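Local coordinates for protein NAGD (Escherichia coli, PDB 2C4N) that catalyses the metal-dependent, typically magnesium-dependent, dephosphorylation of ribonucleoside monophosphates and probably of a broad range of other phosphate compounds, at residues His29-Met32 and Pro37-Leu40; Glu216-Leu221 and Ala245-Ile250. One frame throughout, in Å; residues are numbered along the deposited sequence.

Contact 1: His29-Met32 and Pro37-Leu40; sequences HGIM and PLVL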
loop_
_atom_site.group_PDB
_atom_site.type_symbol
_atom_site.label_atom_id
_atom_site.label_comp_id
_atom_site.label_asym_id
_atom_site.label_seq_id
_atom_site.Cartn_x
_atom_site.Cartn_y
_atom_site.Cartn_z
ATOM N N HIS A 29 21.762 -30.588 -21.312
ATOM C CA HIS A 29 22.458 -31.855 -21.512
ATOM C C HIS A 29 23.875 -31.786 -20.955
ATOM O O HIS A 29 24.382 -32.766 -20.407
ATOM C CB HIS A 29 22.492 -32.226 -22.998
ATOM C CG HIS A 29 21.148 -32.560 -23.568
ATOM N ND1 HIS A 29 20.270 -33.424 -22.948
ATOM C CD2 HIS A 29 20.534 -32.156 -24.706
ATOM C CE1 HIS A 29 19.174 -33.534 -23.677
ATOM N NE2 HIS A 29 19.309 -32.775 -24.749
ATOM N N GLY A 30 24.509 -30.624 -21.087
ATOM C CA GLY A 30 25.855 -30.459 -20.568
ATOM C C GLY A 30 25.880 -30.632 -19.062
ATOM O O GLY A 30 26.785 -31.260 -18.509
ATOM N N ILE A 31 24.877 -30.074 -18.389
ATOM C CA ILE A 31 24.782 -30.180 -16.939
ATOM C C ILE A 31 24.542 -31.620 -16.504
ATOM O O ILE A 31 25.200 -32.116 -15.590
ATOM C CB ILE A 31 23.639 -29.297 -16.395
ATOM C CG1 ILE A 31 23.964 -27.825 -16.659
ATOM C CG2 ILE A 31 23.437 -29.549 -14.904
ATOM C CD1 ILE A 31 22.820 -26.881 -16.357
ATOM N N MET A 32 23.601 -32.292 -17.156
ATOM C CA MET A 32 23.288 -33.668 -16.804
ATOM C C MET A 32 24.455 -34.604 -17.112
ATOM O O MET A 32 24.722 -35.535 -16.349
ATOM C CB MET A 32 22.005 -34.116 -17.516
ATOM C CG MET A 32 20.794 -33.267 -17.119
ATOM S SD MET A 32 19.176 -33.935 -17.550
ATOM C CE MET A 32 19.011 -33.412 -19.217
ATOM N N PRO A 37 23.280 -32.375 -10.013
ATOM C CA PRO A 37 21.835 -32.412 -9.760
ATOM C C PRO A 37 21.199 -31.184 -10.410
ATOM O O PRO A 37 21.759 -30.087 -10.361
ATOM C CB PRO A 37 21.754 -32.398 -8.236
ATOM C CG PRO A 37 22.985 -33.186 -7.855
ATOM C CD PRO A 37 24.038 -32.599 -8.770
ATOM N N LEU A 38 20.041 -31.377 -11.029
ATOM C CA LEU A 38 19.359 -30.295 -11.724
ATOM C C LEU A 38 17.879 -30.182 -11.393
ATOM O O LEU A 38 17.165 -31.182 -11.323
ATOM C CB LEU A 38 19.504 -30.489 -13.236
ATOM C CG LEU A 38 18.770 -29.520 -14.170
ATOM C CD1 LEU A 38 19.443 -28.156 -14.108
ATOM C CD2 LEU A 38 18.797 -30.060 -15.599
ATOM N N VAL A 39 17.429 -28.950 -11.193
ATOM C CA VAL A 39 16.026 -28.685 -10.921
ATOM C C VAL A 39 15.576 -27.582 -11.870
ATOM O O VAL A 39 16.213 -26.527 -11.947
ATOM C CB VAL A 39 15.800 -28.215 -9.466
ATOM C CG1 VAL A 39 14.393 -27.671 -9.304
ATOM C CG2 VAL A 39 16.020 -29.375 -8.505
ATOM N N LEU A 40 14.506 -27.845 -12.613
ATOM C CA LEU A 40 13.951 -26.857 -13.527
ATOM C C LEU A 40 12.753 -26.292 -12.780
ATOM O O LEU A 40 11.747 -26.966 -12.570
ATOM C CB LEU A 40 13.540 -27.513 -14.847
ATOM C CG LEU A 40 14.709 -28.166 -15.599
ATOM C CD1 LEU A 40 14.242 -28.586 -16.991
ATOM C CD2 LEU A 40 15.885 -27.189 -15.701
#
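L38 meets two consecutive residues of helix 24-33, I31 and M32, with one methyl for each. Its CD2 lies 4.1 Å from CG of M32, where the two side chains meet at a slant, so the methyl rests against the middle of the methionine chain; the M32 sulfur SD is slightly farther from the same CD2, at 4.4 Å. The other branch, CD1 of L38, is 4.3 Å from CD1 of I31, a looser methyl-to-methyl approach. This division of labour follows from the torsions of L38: with CG anti to the backbone N (chi1 175°), the isobutyl group extends off the strand and its two methyls fork toward neighbouring helical positions. Everything that touches here is apolar, and the backbones stay well apart, with CA of M32 and CA of L38 separated by 7.3 Å. V6 of strand 5-9 touches both I31 and L38, while V63 lies against M32. Backbone hydrogen bonds from V39 to V6 and C8 fix the strand that carries L38. Helix 24-33 thus packs on strands 5-9 and 38-42 as the connecting helix of a beta-alpha-beta crossover in the Rossmann-like core of the HAD superfamily.

Contact 2: Glu216-Leu221 and Ala245-Ile250; sequences ETILVL and AEIDVI
I218 and I247 meet end-on, joining a strand of the parallel sheet in the Rossmann-like HAD core to the C-terminal tail that lies over its face. In both isoleucines CG1 is anti to the carbonyl carbon (chi1 -63° in I218, -65° in I247), which leaves CG2 anti to the backbone N, and each extends CD1 as a second prong. The pairing is reciprocal: CG2 of I218 is 3.9 Å from CD1 of I247, and CD1 of I218 is 4.0 Å from CG2 of I247. The methyls therefore mesh while the CA atoms of I218 and I247 remain 8.5 Å apart, the two side chains bridging the distance between the backbones.

V249 extends the patch toward the chain end. Its side chain and that of I218 run antiparallel past one another, bringing CG2 of V249 within 3.8 Å of CD1 of I218, the same methyl that meets I247. Y241 of strand 239-241 touches both I218 and V249, and V199 of strand 196-200 touches I247, so the tail spans more than one strand. Beyond V249, the carboxylate oxygen O of I250 is hydrogen-bonded to NZ of K34. At the other end of the patch V220 lies roughly perpendicular to I247, its CG1 4.1 Å from the isoleucine CD1.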
loop_
_atom_site.group_PDB
_atom_site.type_symbol
_atom_site.label_atom_id
_atom_site.label_comp_id
_atom_site.label_asym_id
_atom_site.label_seq_id
_atom_site.Cartn_x
_atom_site.Cartn_y
_atom_site.Cartn_z
ATOM N N GLU A 216 24.734 -18.612 -5.603
ATOM C CA GLU A 216 25.417 -17.817 -6.608
ATOM C C GLU A 216 24.308 -17.655 -7.640
ATOM O O GLU A 216 23.495 -18.564 -7.822
ATOM C CB GLU A 216 26.602 -18.583 -7.212
ATOM C CG GLU A 216 27.886 -18.492 -6.405
ATOM C CD GLU A 216 29.071 -19.122 -7.114
ATOM O OE1 GLU A 216 28.886 -19.695 -8.212
ATOM O OE2 GLU A 216 30.191 -19.042 -6.564
ATOM N N THR A 217 24.262 -16.512 -8.310
ATOM C CA THR A 217 23.205 -16.274 -9.281
ATOM C C THR A 217 23.696 -15.892 -10.667
ATOM O O THR A 217 24.714 -15.216 -10.814
ATOM C CB THR A 217 22.276 -15.146 -8.789
ATOM O OG1 THR A 217 23.052 -13.956 -8.593
ATOM C CG2 THR A 217 21.613 -15.527 -7.463
ATOM N N ILE A 218 22.957 -16.331 -11.678
ATOM C CA ILE A 218 23.273 -16.003 -13.061
ATOM C C ILE A 218 22.019 -15.439 -13.699
ATOM O O ILE A 218 20.983 -16.102 -13.749
ATOM C CB ILE A 218 23.702 -17.236 -13.891
ATOM C CG1 ILE A 218 24.992 -17.829 -13.323
ATOM C CG2 ILE A 218 23.923 -16.826 -15.350
ATOM C CD1 ILE A 218 25.486 -19.054 -14.082
ATOM N N LEU A 219 22.107 -14.206 -14.172
ATOM C CA LEU A 219 20.973 -13.575 -14.824
ATOM C C LEU A 219 21.136 -13.687 -16.335
ATOM O O LEU A 219 22.193 -13.353 -16.864
ATOM C CB LEU A 219 20.900 -12.084 -14.464
ATOM C CG LEU A 219 19.864 -11.246 -15.236
ATOM C CD1 LEU A 219 18.454 -11.542 -14.724
ATOM C CD2 LEU A 219 20.178 -9.766 -15.058
ATOM N N VAL A 220 20.110 -14.173 -17.027
ATOM C CA VAL A 220 20.171 -14.216 -18.482
ATOM C C VAL A 220 19.279 -13.069 -18.923
ATOM O O VAL A 220 18.335 -12.716 -18.217
ATOM C CB VAL A 220 19.661 -15.561 -19.075
ATOM C CG1 VAL A 220 20.677 -16.649 -18.813
ATOM C CG2 VAL A 220 18.303 -15.934 -18.486
ATOM N N LEU A 221 19.587 -12.480 -20.072
ATOM C CA LEU A 221 18.837 -11.338 -20.582
ATOM C C LEU A 221 17.797 -11.715 -21.631
ATOM O O LEU A 221 17.266 -10.857 -22.336
ATOM C CB LEU A 221 19.824 -10.325 -21.170
ATOM C CG LEU A 221 20.943 -9.879 -20.216
ATOM C CD1 LEU A 221 21.989 -9.069 -20.980
ATOM C CD2 LEU A 221 20.345 -9.073 -19.071
ATOM N N ALA A 245 22.988 -20.014 -23.642
ATOM C CA ALA A 245 23.946 -20.462 -24.649
ATOM C C ALA A 245 25.402 -20.128 -24.334
ATOM O O ALA A 245 26.306 -20.887 -24.694
ATOM C CB ALA A 245 23.567 -19.892 -26.008
ATOM N N GLU A 246 25.639 -19.003 -23.665
ATOM C CA GLU A 246 27.005 -18.611 -23.332
ATOM C C GLU A 246 27.442 -18.955 -21.915
ATOM O O GLU A 246 28.585 -18.701 -21.543
ATOM C CB GLU A 246 27.202 -17.108 -23.563
ATOM C CG GLU A 246 27.045 -16.665 -25.008
ATOM C CD GLU A 246 27.493 -15.235 -25.219
ATOM O OE1 GLU A 246 27.498 -14.465 -24.232
ATOM O OE2 GLU A 246 27.832 -14.876 -26.369
ATOM N N ILE A 247 26.546 -19.524 -21.115
ATOM C CA ILE A 247 26.914 -19.879 -19.746
ATOM C C ILE A 247 27.944 -21.008 -19.785
ATOM O O ILE A 247 27.670 -22.075 -20.334
ATOM C CB ILE A 247 25.686 -20.369 -18.921
ATOM C CG1 ILE A 247 24.678 -19.234 -18.746
ATOM C CG2 ILE A 247 26.130 -20.866 -17.550
ATOM C CD1 ILE A 247 23.415 -19.657 -17.999
ATOM N N ASP A 248 29.126 -20.773 -19.218
ATOM C CA ASP A 248 30.170 -21.795 -19.189
ATOM C C ASP A 248 30.967 -21.757 -17.888
ATOM O O ASP A 248 32.121 -22.187 -17.845
ATOM C CB ASP A 248 31.114 -21.643 -20.388
ATOM C CG ASP A 248 31.900 -20.345 -20.357
ATOM O OD1 ASP A 248 31.742 -19.562 -19.394
ATOM O OD2 ASP A 248 32.682 -20.112 -21.302
ATOM N N VAL A 249 30.347 -21.232 -16.834
ATOM C CA VAL A 249 30.985 -21.165 -15.524
ATOM C C VAL A 249 30.500 -22.345 -14.690
ATOM O O VAL A 249 30.829 -22.465 -13.511
ATOM C CB VAL A 249 30.650 -19.838 -14.779
ATOM C CG1 VAL A 249 31.214 -18.642 -15.529
ATOM C CG2 VAL A 249 29.155 -19.706 -14.614
ATOM N N ILE A 250 29.721 -23.217 -15.324
ATOM C CA ILE A 250 29.187 -24.402 -14.671
ATOM C C ILE A 250 29.992 -25.616 -15.115
ATOM O O ILE A 250 29.568 -26.288 -16.078
ATOM C CB ILE A 250 27.699 -24.625 -15.016
ATOM C CG1 ILE A 250 26.886 -23.366 -14.695
ATOM C CG2 ILE A 250 27.158 -25.819 -14.228
ATOM C CD1 ILE A 250 25.378 -23.536 -14.845
ATOM O OXT ILE A 250 31.045 -25.877 -14.511
#

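How the contacts relate
Contacts 1 and 2 cover neighbouring parts of one face of the same parallel sheet, with centres 13 Å apart and nearest atoms about 4 Å apart, but do not touch directly. L36 links them, packing on I31 in contact 1 and on I250 in contact 2, and K34, the partner of the chain end in contact 2, lies in the same connection between helix and strand. Contact 2 comes nearer the metal centre: the side chain of V220 is about 8 Å from the magnesium ion and about 4 Å from that of D201, a magnesium ligand. In contact 1 the L38 side chain lies about 10 Å from that of D9, another ligand.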